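Local coordinates for suppressor protein MPT5 (Saccharomyces cerevisiae, PDB 5BZ1), which binds mRNA 3'-UTRs through its Pumilio-repeat domain, the part present here, and acts in post-transcriptional regulation, for example by lowering HO expression, at residues F61-V66 against T99-K104; K185-C190 against I219-D224; A321-L326 against K389-A394. One frame throughout, in Å; residues are numbered along the deposited sequence.

The three contacts follow one another along the stacked helical repeats of the PUF scaffold: contact 1 joins Pumilio repeats 2 and 3, contact 2 repeats 5 and 6, and contact 3 repeat 8 and the helix 385-398. Their centres lie about 31 Å apart (1 to 2), about 30 Å (2 to 3) and about 55 Å (1 to 3), with contacts 1 and 3 on opposite sides of the chain's centre. None touches another, but one RNA strand runs past all three in reverse order: U7, U9 and A10 of chain B meet contact 1, U3 meets contact 2 and U1 meets contact 3. At each, a glutamine amide (Gln103, Gln220 or Gln323) donates to a uridine O4.

Contact 1: residues F61-V66 against T99-K104; sequences FGNYLV and TRSLQK. With nucleotides of chain B.
Asn63 and Ser101 meet where the RNA-binding helices of Pumilio repeats 2 and 3 run side by side, their segment axes 9.0 Å apart and only 3° from parallel. Ser101 OG lies 3.2 Å from Asn63 CB, its hydroxyl bonded to Ile57 O, and Val66 CG1 rests loosely on Ser101 CB. With CG wedged between its backbone N and carbonyl carbon (chi1 85°), Asn63 sends its amide out to the base of U9 of chain B. OD1 accepts from U9 N3 at 2.7 Å, while ND2 donates to U9 O2 at 2.9 Å and also to Asp59 O. Tyr64 lies flat on one face of that base, its opposite ring face against the adenine of A10 of chain B. Arg100 approaches the other face at a tilt, through NH1, while its own far face lies flat over U7 of chain B. A serine in place of Tyr64 would probably open a gap between U9 and A10 and leave both bases freer to tilt. Arg100 NH2 also donates to U9 OP2 at 3.0 Å, the phosphate oxygen meeting the guanidinium edge in plane. Gln103 NE2 donates to U7 O4 and to Thr99 OG1, each 2.9 Å away.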
loop_
_atom_site.group_PDB
_atom_site.type_symbol
_atom_site.label_atom_id
_atom_site.label_comp_id
_atom_site.label_asym_id
_atom_site.label_seq_id
_atom_site.Cartn_x
_atom_site.Cartn_y
_atom_site.Cartn_z
ATOM N N PHE A 61 22.678 14.630 16.915
ATOM C CA PHE A 61 23.878 13.806 16.931
ATOM C C PHE A 61 23.689 12.567 17.806
ATOM O O PHE A 61 24.206 11.494 17.489
ATOM C CB PHE A 61 25.087 14.634 17.383
ATOM C CG PHE A 61 25.327 15.855 16.539
ATOM C CD1 PHE A 61 25.716 15.727 15.210
ATOM C CD2 PHE A 61 25.152 17.130 17.065
ATOM C CE1 PHE A 61 25.927 16.848 14.420
ATOM C CE2 PHE A 61 25.365 18.256 16.282
ATOM C CZ PHE A 61 25.753 18.115 14.958
ATOM N N GLY A 62 22.933 12.714 18.892
ATOM C CA GLY A 62 22.617 11.594 19.768
ATOM C C GLY A 62 21.929 10.429 19.069
ATOM O O GLY A 62 22.133 9.268 19.437
ATOM N N ASN A 63 21.119 10.732 18.058
ATOM C CA ASN A 63 20.400 9.687 17.331
ATOM C C ASN A 63 21.350 8.732 16.608
ATOM O O ASN A 63 21.054 7.545 16.462
ATOM C CB ASN A 63 19.366 10.285 16.364
ATOM C CG ASN A 63 19.966 10.677 15.016
ATOM O OD1 ASN A 63 20.074 9.852 14.102
ATOM N ND2 ASN A 63 20.336 11.945 14.882
ATOM N N TYR A 64 22.495 9.250 16.170
ATOM C CA TYR A 64 23.514 8.416 15.545
ATOM C C TYR A 64 24.140 7.448 16.555
ATOM O O TYR A 64 24.431 6.296 16.224
ATOM C CB TYR A 64 24.598 9.281 14.888
ATOM C CG TYR A 64 24.158 9.966 13.610
ATOM C CD1 TYR A 64 24.029 9.253 12.425
ATOM C CD2 TYR A 64 23.884 11.327 13.586
ATOM C CE1 TYR A 64 23.631 9.874 11.253
ATOM C CE2 TYR A 64 23.482 11.959 12.418
ATOM C CZ TYR A 64 23.360 11.228 11.257
ATOM O OH TYR A 64 22.964 11.850 10.095
ATOM N N LEU A 65 24.354 7.918 17.783
ATOM C CA LEU A 65 24.912 7.061 18.827
ATOM C C LEU A 65 23.937 5.950 19.209
ATOM O O LEU A 65 24.323 4.782 19.308
ATOM C CB LEU A 65 25.298 7.869 20.071
ATOM C CG LEU A 65 25.891 7.019 21.195
ATOM C CD1 LEU A 65 27.140 6.309 20.711
ATOM C CD2 LEU A 65 26.202 7.845 22.432
ATOM N N VAL A 66 22.675 6.319 19.419
ATOM C CA VAL A 66 21.638 5.350 19.769
ATOM C C VAL A 66 21.542 4.237 18.720
ATOM O O VAL A 66 21.480 3.053 19.062
ATOM C CB VAL A 66 20.264 6.030 19.944
ATOM C CG1 VAL A 66 19.172 4.994 20.120
ATOM C CG2 VAL A 66 20.284 6.981 21.135
ATOM N N THR A 99 12.601 9.314 14.289
ATOM C CA THR A 99 12.180 8.265 13.366
ATOM C C THR A 99 13.350 7.375 12.937
ATOM O O THR A 99 13.174 6.174 12.762
ATOM C CB THR A 99 11.437 8.836 12.128
ATOM O OG1 THR A 99 10.904 7.763 11.341
ATOM C CG2 THR A 99 12.365 9.684 11.259
ATOM N N ARG A 100 14.539 7.958 12.792
ATOM C CA ARG A 100 15.721 7.191 12.405
ATOM C C ARG A 100 16.133 6.255 13.543
ATOM O O ARG A 100 16.459 5.088 13.315
ATOM C CB ARG A 100 16.885 8.122 12.052
ATOM C CG ARG A 100 16.559 9.211 11.028
ATOM C CD ARG A 100 16.237 8.636 9.654
ATOM N NE ARG A 100 16.083 9.692 8.652
ATOM C CZ ARG A 100 16.812 9.791 7.544
ATOM N NH1 ARG A 100 17.740 8.885 7.272
ATOM N NH2 ARG A 100 16.604 10.791 6.698
ATOM N N SER A 101 16.113 6.780 14.766
ATOM C CA SER A 101 16.414 5.993 15.957
ATOM C C SER A 101 15.450 4.817 16.112
ATOM O O SER A 101 15.873 3.684 16.330
ATOM C CB SER A 101 16.345 6.876 17.205
ATOM O OG SER A 101 17.293 7.921 17.159
ATOM N N LEU A 102 14.153 5.093 15.995
ATOM C CA LEU A 102 13.127 4.080 16.226
ATOM C C LEU A 102 13.114 2.996 15.144
ATOM O O LEU A 102 12.904 1.815 15.447
ATOM C CB LEU A 102 11.748 4.731 16.374
ATOM C CG LEU A 102 10.620 3.815 16.846
ATOM C CD1 LEU A 102 11.086 3.010 18.043
ATOM C CD2 LEU A 102 9.383 4.621 17.207
ATOM N N GLN A 103 13.342 3.392 13.893
ATOM C CA GLN A 103 13.454 2.431 12.798
ATOM C C GLN A 103 14.575 1.432 13.079
ATOM O O GLN A 103 14.416 0.229 12.864
ATOM C CB GLN A 103 13.727 3.143 11.471
ATOM C CG GLN A 103 12.539 3.880 10.866
ATOM C CD GLN A 103 12.948 4.764 9.703
ATOM O OE1 GLN A 103 13.513 4.290 8.717
ATOM N NE2 GLN A 103 12.672 6.062 9.817
ATOM N N LYS A 104 15.709 1.939 13.556
ATOM C CA LYS A 104 16.857 1.091 13.868
ATOM C C LYS A 104 16.550 0.157 15.037
ATOM O O LYS A 104 16.899 -1.024 15.008
ATOM C CB LYS A 104 18.089 1.944 14.188
ATOM C CG LYS A 104 19.364 1.133 14.388
ATOM C CD LYS A 104 19.664 0.268 13.165
ATOM C CE LYS A 104 20.899 -0.606 13.372
ATOM N NZ LYS A 104 22.161 0.178 13.385
ATOM P P U B 9 20.144 11.387 4.863
ATOM O OP1 U B 9 20.876 10.152 5.250
ATOM O OP2 U B 9 18.678 11.332 4.639
ATOM O "O5'" U B 9 20.437 12.490 5.974
ATOM C "C5'" U B 9 19.795 13.758 5.960
ATOM C "C4'" U B 9 19.837 14.384 7.328
ATOM O "O4'" U B 9 19.040 13.586 8.238
ATOM C "C3'" U B 9 21.215 14.432 7.967
ATOM O "O3'" U B 9 21.951 15.573 7.559
ATOM C "C2'" U B 9 20.909 14.401 9.462
ATOM O "O2'" U B 9 20.597 15.699 9.948
ATOM C "C1'" U B 9 19.645 13.542 9.509
ATOM N N1 U B 9 19.910 12.124 9.854
ATOM C C2 U B 9 20.060 11.795 11.193
ATOM O O2 U B 9 20.009 12.623 12.087
ATOM N N3 U B 9 20.288 10.464 11.451
ATOM C C4 U B 9 20.369 9.448 10.520
ATOM O O4 U B 9 20.582 8.297 10.908
ATOM C C5 U B 9 20.192 9.865 9.159
ATOM C C6 U B 9 19.966 11.154 8.874
ATOM P P A B 10 23.488 15.440 7.110
ATOM O OP1 A B 10 23.878 16.694 6.416
ATOM O OP2 A B 10 23.658 14.136 6.423
ATOM O "O5'" A B 10 24.280 15.398 8.489
ATOM C "C5'" A B 10 23.962 16.308 9.537
ATOM C "C4'" A B 10 25.093 16.456 10.521
ATOM O "O4'" A B 10 25.297 15.195 11.219
ATOM C "C3'" A B 10 26.445 16.831 9.912
ATOM O "O3'" A B 10 27.145 17.686 10.816
ATOM C "C2'" A B 10 27.162 15.486 9.833
ATOM O "O2'" A B 10 28.572 15.568 9.815
ATOM C "C1'" A B 10 26.650 14.802 11.096
ATOM N N9 A B 10 26.725 13.336 11.073
ATOM C C8 A B 10 26.499 12.476 10.027
ATOM N N7 A B 10 26.661 11.215 10.344
ATOM C C5 A B 10 27.021 11.240 11.687
ATOM C C6 A B 10 27.333 10.225 12.617
ATOM N N6 A B 10 27.332 8.921 12.328
ATOM N N1 A B 10 27.649 10.604 13.877
ATOM C C2 A B 10 27.650 11.909 14.178
ATOM N N3 A B 10 27.376 12.950 13.394
ATOM C C4 A B 10 27.065 12.544 12.148
ATOM P P U B 7 11.747 13.886 1.542
ATOM O OP1 U B 7 11.464 14.879 2.615
ATOM O OP2 U B 7 12.080 14.381 0.180
ATOM O "O5'" U B 7 12.925 12.932 2.047
ATOM C "C5'" U B 7 14.261 13.413 2.184
ATOM C "C4'" U B 7 15.283 12.302 2.081
ATOM O "O4'" U B 7 15.406 11.628 3.366
ATOM C "C3'" U B 7 14.970 11.208 1.055
ATOM O "O3'" U B 7 16.194 10.720 0.494
ATOM C "C2'" U B 7 14.349 10.117 1.923
ATOM O "O2'" U B 7 14.405 8.818 1.373
ATOM C "C1'" U B 7 15.185 10.242 3.193
ATOM N N1 U B 7 14.555 9.707 4.410
ATOM C C2 U B 7 15.004 8.478 4.871
ATOM O O2 U B 7 15.868 7.833 4.300
ATOM N N3 U B 7 14.400 8.019 6.017
ATOM C C4 U B 7 13.418 8.661 6.743
ATOM O O4 U B 7 12.977 8.116 7.758
ATOM C C5 U B 7 13.016 9.933 6.208
ATOM C C6 U B 7 13.584 10.407 5.089
#

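Contact 2: residues K185-C190 against I219-D224; sequences KLLSVC and IQFLLD. With nucleotides of chain B.
Leu187 makes the main contact with the second helix: its CB sits 3.6 Å from Phe221 CE2, and the two side chains lie alongside each other, pointing opposite ways. Farther out, the methyl CD1 of Leu187 also approaches Phe221 CD2 and meets Leu222 CD2 at 4.1 Å. One residue on, Ser188 brings its CB to the rim of the same ring, close to the ring plane and 4.1 Å from Phe221 CZ. Its hydroxyl takes no part in this apolar contact; it turns back to donate to Lys185 O at 2.6 Å, a bond within its own helix. These neighbouring helices belong to Pumilio repeats 5 and 6 of the PUF superhelix, and run nearly parallel, with 13° between segments whose axes lie 11.1 Å apart. Such a spacing is bridged by side chains, chiefly by Phe221, whose CG stands anti to the backbone N (chi1 -165°), directing the ring at Leu187 and Ser188. From the other helix Gln220 extends to the RNA, its NE2 giving U3 of chain B a nearly straight hydrogen bond (177°) to O4 at 2.9 Å.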
loop_
_atom_site.group_PDB
_atom_site.type_symbol
_atom_site.label_atom_id
_atom_site.label_comp_id
_atom_site.label_asym_id
_atom_site.label_seq_id
_atom_site.Cartn_x
_atom_site.Cartn_y
_atom_site.Cartn_z
ATOM N N LYS A 185 1.530 -1.411 1.455
ATOM C CA LYS A 185 2.525 -2.238 2.135
ATOM C C LYS A 185 1.832 -3.179 3.113
ATOM O O LYS A 185 2.099 -4.380 3.132
ATOM C CB LYS A 185 3.532 -1.371 2.896
ATOM C CG LYS A 185 4.298 -0.378 2.033
ATOM C CD LYS A 185 5.096 -1.072 0.949
ATOM C CE LYS A 185 5.783 -0.061 0.034
ATOM N NZ LYS A 185 6.769 0.808 0.741
ATOM N N LEU A 186 0.937 -2.615 3.918
ATOM C CA LEU A 186 0.166 -3.382 4.889
ATOM C C LEU A 186 -0.623 -4.511 4.227
ATOM O O LEU A 186 -0.572 -5.658 4.677
ATOM C CB LEU A 186 -0.791 -2.457 5.640
ATOM C CG LEU A 186 -1.685 -3.126 6.682
ATOM C CD1 LEU A 186 -0.864 -3.592 7.880
ATOM C CD2 LEU A 186 -2.788 -2.191 7.122
ATOM N N LEU A 187 -1.343 -4.179 3.158
ATOM C CA LEU A 187 -2.201 -5.144 2.475
ATOM C C LEU A 187 -1.399 -6.281 1.847
ATOM O O LEU A 187 -1.918 -7.381 1.653
ATOM C CB LEU A 187 -3.055 -4.450 1.408
ATOM C CG LEU A 187 -4.195 -3.549 1.885
ATOM C CD1 LEU A 187 -4.847 -2.832 0.715
ATOM C CD2 LEU A 187 -5.232 -4.350 2.643
ATOM N N SER A 188 -0.132 -6.019 1.543
ATOM C CA SER A 188 0.707 -7.013 0.880
ATOM C C SER A 188 1.227 -8.086 1.838
ATOM O O SER A 188 1.703 -9.132 1.396
ATOM C CB SER A 188 1.880 -6.339 0.166
ATOM O OG SER A 188 2.779 -5.765 1.096
ATOM N N VAL A 189 1.130 -7.837 3.142
ATOM C CA VAL A 189 1.666 -8.780 4.129
ATOM C C VAL A 189 0.676 -9.221 5.214
ATOM O O VAL A 189 0.900 -10.233 5.874
ATOM C CB VAL A 189 2.931 -8.220 4.832
ATOM C CG1 VAL A 189 4.049 -7.977 3.833
ATOM C CG2 VAL A 189 2.593 -6.946 5.583
ATOM N N CYS A 190 -0.403 -8.468 5.409
ATOM C CA CYS A 190 -1.331 -8.760 6.502
ATOM C C CYS A 190 -2.206 -9.984 6.210
ATOM O O CYS A 190 -2.226 -10.480 5.081
ATOM C CB CYS A 190 -2.192 -7.538 6.831
ATOM S SG CYS A 190 -3.391 -7.105 5.553
ATOM N N ILE A 219 -7.966 0.909 -4.870
ATOM C CA ILE A 219 -8.960 0.037 -5.485
ATOM C C ILE A 219 -8.274 -0.956 -6.423
ATOM O O ILE A 219 -8.578 -2.154 -6.416
ATOM C CB ILE A 219 -10.015 0.823 -6.291
ATOM C CG1 ILE A 219 -10.610 1.958 -5.459
ATOM C CG2 ILE A 219 -11.108 -0.120 -6.783
ATOM C CD1 ILE A 219 -11.147 1.508 -4.111
ATOM N N GLN A 220 -7.352 -0.447 -7.232
ATOM C CA GLN A 220 -6.597 -1.282 -8.154
ATOM C C GLN A 220 -5.774 -2.340 -7.417
ATOM O O GLN A 220 -5.637 -3.467 -7.891
ATOM C CB GLN A 220 -5.696 -0.418 -9.043
ATOM C CG GLN A 220 -6.451 0.464 -10.034
ATOM C CD GLN A 220 -5.529 1.164 -11.013
ATOM O OE1 GLN A 220 -4.952 0.531 -11.898
ATOM N NE2 GLN A 220 -5.383 2.477 -10.858
ATOM N N PHE A 221 -5.236 -1.981 -6.254
ATOM C CA PHE A 221 -4.452 -2.925 -5.464
ATOM C C PHE A 221 -5.317 -4.090 -4.981
ATOM O O PHE A 221 -4.888 -5.243 -5.021
ATOM C CB PHE A 221 -3.778 -2.234 -4.275
ATOM C CG PHE A 221 -2.688 -3.057 -3.641
ATOM C CD1 PHE A 221 -1.374 -2.932 -4.069
ATOM C CD2 PHE A 221 -2.980 -3.970 -2.637
ATOM C CE1 PHE A 221 -0.363 -3.698 -3.499
ATOM C CE2 PHE A 221 -1.975 -4.741 -2.061
ATOM C CZ PHE A 221 -0.665 -4.602 -2.495
ATOM N N LEU A 222 -6.531 -3.785 -4.526
ATOM C CA LEU A 222 -7.483 -4.820 -4.125
ATOM C C LEU A 222 -7.787 -5.771 -5.279
ATOM O O LEU A 222 -7.908 -6.980 -5.082
ATOM C CB LEU A 222 -8.788 -4.200 -3.626
ATOM C CG LEU A 222 -8.823 -3.564 -2.240
ATOM C CD1 LEU A 222 -10.262 -3.319 -1.808
ATOM C CD2 LEU A 222 -8.101 -4.443 -1.233
ATOM N N LEU A 223 -7.902 -5.218 -6.483
ATOM C CA LEU A 223 -8.266 -6.001 -7.660
ATOM C C LEU A 223 -7.178 -7.011 -8.051
ATOM O O LEU A 223 -7.426 -7.925 -8.841
ATOM C CB LEU A 223 -8.609 -5.076 -8.835
ATOM C CG LEU A 223 -9.949 -4.343 -8.746
ATOM C CD1 LEU A 223 -10.103 -3.309 -9.860
ATOM C CD2 LEU A 223 -11.094 -5.338 -8.796
ATOM N N ASP A 224 -5.982 -6.847 -7.489
ATOM C CA ASP A 224 -4.878 -7.771 -7.738
ATOM C C ASP A 224 -4.791 -8.877 -6.685
ATOM O O ASP A 224 -3.997 -9.811 -6.819
ATOM C CB ASP A 224 -3.548 -7.014 -7.818
ATOM C CG ASP A 224 -3.284 -6.436 -9.195
ATOM O OD1 ASP A 224 -3.760 -7.023 -10.188
ATOM O OD2 ASP A 224 -2.595 -5.400 -9.283
ATOM P P U B 3 -0.790 11.842 -17.472
ATOM O OP1 U B 3 -0.400 13.096 -16.776
ATOM O OP2 U B 3 0.207 11.179 -18.355
ATOM O "O5'" U B 3 -1.291 10.782 -16.391
ATOM C "C5'" U B 3 -0.423 10.280 -15.389
ATOM C "C4'" U B 3 -1.022 10.460 -14.018
ATOM O "O4'" U B 3 -2.311 9.801 -13.934
ATOM C "C3'" U B 3 -0.231 9.879 -12.858
ATOM O "O3'" U B 3 0.839 10.724 -12.475
ATOM C "C2'" U B 3 -1.296 9.713 -11.779
ATOM O "O2'" U B 3 -1.539 10.947 -11.119
ATOM C "C1'" U B 3 -2.535 9.355 -12.614
ATOM N N1 U B 3 -2.802 7.900 -12.636
ATOM C C2 U B 3 -3.536 7.377 -11.581
ATOM O O2 U B 3 -3.949 8.058 -10.657
ATOM N N3 U B 3 -3.761 6.024 -11.637
ATOM C C4 U B 3 -3.336 5.160 -12.627
ATOM O O4 U B 3 -3.616 3.960 -12.536
ATOM C C5 U B 3 -2.590 5.778 -13.687
ATOM C C6 U B 3 -2.350 7.099 -13.664
#

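Contact 3: residues A321-L326 against K389-A394; sequences ALQTLL and KLKVKA. With nucleotides of chain B.
A bend at the last torsion of Lys391, chi4 63°, brings the ammonium end of an otherwise extended chain onto Gln323, itself extended beyond CG with its amide rotated by chi3 to 65°. The lysine chain runs roughly perpendicular to the glutamine's. Lys391 NZ donates to Gln323 OE1 at 3.0 Å, lying in the carbonyl plane on a lone pair, with a C=O...N angle of 137°. Just before the ammonium group, the methylenes pack across the base of the glutamine: Lys391 CE is 3.6 Å from Gln323 CB and 3.4 Å from the Gln323 backbone O. Lysine is thus held both by its charged tip and by its aliphatic shaft. Helix 318-326, which carries Gln323, is the RNA-facing helix of Pumilio repeat 8, and helix 385-398 packs beside it near the C-terminal end of the PUF domain. The amide works in two directions, since Gln323 NE2 donates to U1 O4 of chain B at 2.9 Å and more weakly to Asn319 OD1. With OE1 gripped by Lys391, the amide is fixed with NE2 facing the uracil, and the nearby positive charge would be expected to polarise it into a stronger donor. A water also joins the two backbones, donating to Leu326 O at 2.7 Å and Lys391 O at 2.8 Å; Leu326 O also accepts from Tyr331 OH. The side chain of Leu326 leans on Leu368 and Ile369 of helix 354-375, which also touches Val392 through Lys373.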
loop_
_atom_site.group_PDB
_atom_site.type_symbol
_atom_site.label_atom_id
_atom_site.label_comp_id
_atom_site.label_asym_id
_atom_site.label_seq_id
_atom_site.Cartn_x
_atom_site.Cartn_y
_atom_site.Cartn_z
ATOM N N ALA A 321 -10.857 3.127 -21.864
ATOM C CA ALA A 321 -11.676 2.033 -21.353
ATOM C C ALA A 321 -12.362 1.294 -22.502
ATOM O O ALA A 321 -12.476 0.066 -22.484
ATOM C CB ALA A 321 -12.701 2.555 -20.364
ATOM N N LEU A 322 -12.820 2.048 -23.499
ATOM C CA LEU A 322 -13.449 1.455 -24.677
ATOM C C LEU A 322 -12.461 0.579 -25.441
ATOM O O LEU A 322 -12.776 -0.561 -25.791
ATOM C CB LEU A 322 -14.003 2.541 -25.599
ATOM C CG LEU A 322 -14.585 2.055 -26.930
ATOM C CD1 LEU A 322 -15.804 1.179 -26.706
ATOM C CD2 LEU A 322 -14.935 3.225 -27.839
ATOM N N GLN A 323 -11.269 1.118 -25.695
ATOM C CA GLN A 323 -10.220 0.386 -26.400
ATOM C C GLN A 323 -9.810 -0.897 -25.675
ATOM O O GLN A 323 -9.519 -1.912 -26.309
ATOM C CB GLN A 323 -8.994 1.278 -26.621
ATOM C CG GLN A 323 -9.160 2.320 -27.725
ATOM C CD GLN A 323 -7.892 3.110 -27.970
ATOM O OE1 GLN A 323 -6.879 2.561 -28.407
ATOM N NE2 GLN A 323 -7.938 4.406 -27.681
ATOM N N THR A 324 -9.787 -0.845 -24.348
ATOM C CA THR A 324 -9.454 -2.019 -23.550
ATOM C C THR A 324 -10.506 -3.117 -23.736
ATOM O O THR A 324 -10.169 -4.295 -23.867
ATOM C CB THR A 324 -9.310 -1.657 -22.063
ATOM O OG1 THR A 324 -8.115 -0.889 -21.876
ATOM C CG2 THR A 324 -9.244 -2.911 -21.198
ATOM N N LEU A 325 -11.775 -2.722 -23.770
ATOM C CA LEU A 325 -12.864 -3.675 -23.956
ATOM C C LEU A 325 -12.875 -4.247 -25.376
ATOM O O LEU A 325 -13.300 -5.384 -25.588
ATOM C CB LEU A 325 -14.213 -3.015 -23.642
ATOM C CG LEU A 325 -15.442 -3.931 -23.631
ATOM C CD1 LEU A 325 -15.374 -4.893 -22.457
ATOM C CD2 LEU A 325 -16.737 -3.133 -23.590
ATOM N N LEU A 326 -12.400 -3.458 -26.337
ATOM C CA LEU A 326 -12.446 -3.836 -27.752
ATOM C C LEU A 326 -11.244 -4.667 -28.203
ATOM O O LEU A 326 -11.283 -5.297 -29.262
ATOM C CB LEU A 326 -12.563 -2.588 -28.638
ATOM C CG LEU A 326 -13.874 -1.802 -28.627
ATOM C CD1 LEU A 326 -13.794 -0.583 -29.532
ATOM C CD2 LEU A 326 -15.015 -2.688 -29.060
ATOM N N LYS A 389 -9.335 2.176 -35.051
ATOM C CA LYS A 389 -9.470 1.542 -36.358
ATOM C C LYS A 389 -8.647 0.255 -36.425
ATOM O O LYS A 389 -9.103 -0.748 -36.968
ATOM C CB LYS A 389 -9.048 2.507 -37.472
ATOM C CG LYS A 389 -9.352 2.013 -38.887
ATOM C CD LYS A 389 -8.884 3.008 -39.943
ATOM C CE LYS A 389 -9.057 2.455 -41.357
ATOM N NZ LYS A 389 -10.475 2.152 -41.696
ATOM N N LEU A 390 -7.442 0.282 -35.858
ATOM C CA LEU A 390 -6.572 -0.895 -35.849
ATOM C C LEU A 390 -7.200 -2.044 -35.058
ATOM O O LEU A 390 -7.141 -3.200 -35.479
ATOM C CB LEU A 390 -5.194 -0.548 -35.279
ATOM C CG LEU A 390 -4.154 -1.671 -35.251
ATOM C CD1 LEU A 390 -3.917 -2.222 -36.653
ATOM C CD2 LEU A 390 -2.839 -1.195 -34.632
ATOM N N LYS A 391 -7.800 -1.718 -33.916
ATOM C CA LYS A 391 -8.486 -2.713 -33.092
ATOM C C LYS A 391 -9.693 -3.327 -33.814
ATOM O O LYS A 391 -9.937 -4.532 -33.716
ATOM C CB LYS A 391 -8.905 -2.104 -31.752
ATOM C CG LYS A 391 -7.722 -1.755 -30.832
ATOM C CD LYS A 391 -8.195 -1.168 -29.505
ATOM C CE LYS A 391 -7.066 -1.110 -28.480
ATOM N NZ LYS A 391 -5.952 -0.222 -28.907
ATOM N N VAL A 392 -10.445 -2.495 -34.532
ATOM C CA VAL A 392 -11.550 -2.977 -35.358
ATOM C C VAL A 392 -11.022 -3.966 -36.392
ATOM O O VAL A 392 -11.586 -5.042 -36.590
ATOM C CB VAL A 392 -12.262 -1.811 -36.076
ATOM C CG1 VAL A 392 -13.111 -2.320 -37.234
ATOM C CG2 VAL A 392 -13.108 -1.011 -35.092
ATOM N N LYS A 393 -9.921 -3.591 -37.036
ATOM C CA LYS A 393 -9.267 -4.421 -38.042
ATOM C C LYS A 393 -8.745 -5.733 -37.452
ATOM O O LYS A 393 -8.884 -6.795 -38.061
ATOM C CB LYS A 393 -8.125 -3.633 -38.686
ATOM C CG LYS A 393 -6.997 -4.472 -39.260
ATOM C CD LYS A 393 -7.125 -4.634 -40.767
ATOM C CE LYS A 393 -5.751 -4.655 -41.424
ATOM N NZ LYS A 393 -5.821 -4.987 -42.872
ATOM N N ALA A 394 -8.155 -5.654 -36.263
ATOM C CA ALA A 394 -7.604 -6.826 -35.589
ATOM C C ALA A 394 -8.692 -7.831 -35.212
ATOM O O ALA A 394 -8.472 -9.041 -35.268
ATOM C CB ALA A 394 -6.816 -6.408 -34.359
ATOM O "O5'" U B 1 -0.942 10.830 -27.434
ATOM C "C5'" U B 1 -1.376 12.182 -27.392
ATOM C "C4'" U B 1 -2.608 12.340 -26.537
ATOM O "O4'" U B 1 -3.753 11.752 -27.207
ATOM C "C3'" U B 1 -2.574 11.649 -25.183
ATOM O "O3'" U B 1 -1.865 12.394 -24.207
ATOM C "C2'" U B 1 -4.055 11.464 -24.863
ATOM O "O2'" U B 1 -4.621 12.661 -24.349
ATOM C "C1'" U B 1 -4.643 11.210 -26.256
ATOM N N1 U B 1 -4.825 9.767 -26.542
ATOM C C2 U B 1 -6.037 9.198 -26.177
ATOM O O2 U B 1 -6.929 9.834 -25.638
ATOM N N3 U B 1 -6.164 7.858 -26.459
ATOM C C4 U B 1 -5.219 7.048 -27.056
ATOM O O4 U B 1 -5.490 5.859 -27.242
ATOM C C5 U B 1 -3.995 7.710 -27.408
ATOM C C6 U B 1 -3.838 9.016 -27.149
HETATM O O HOH W 1 -9.493 -5.649 -31.187
#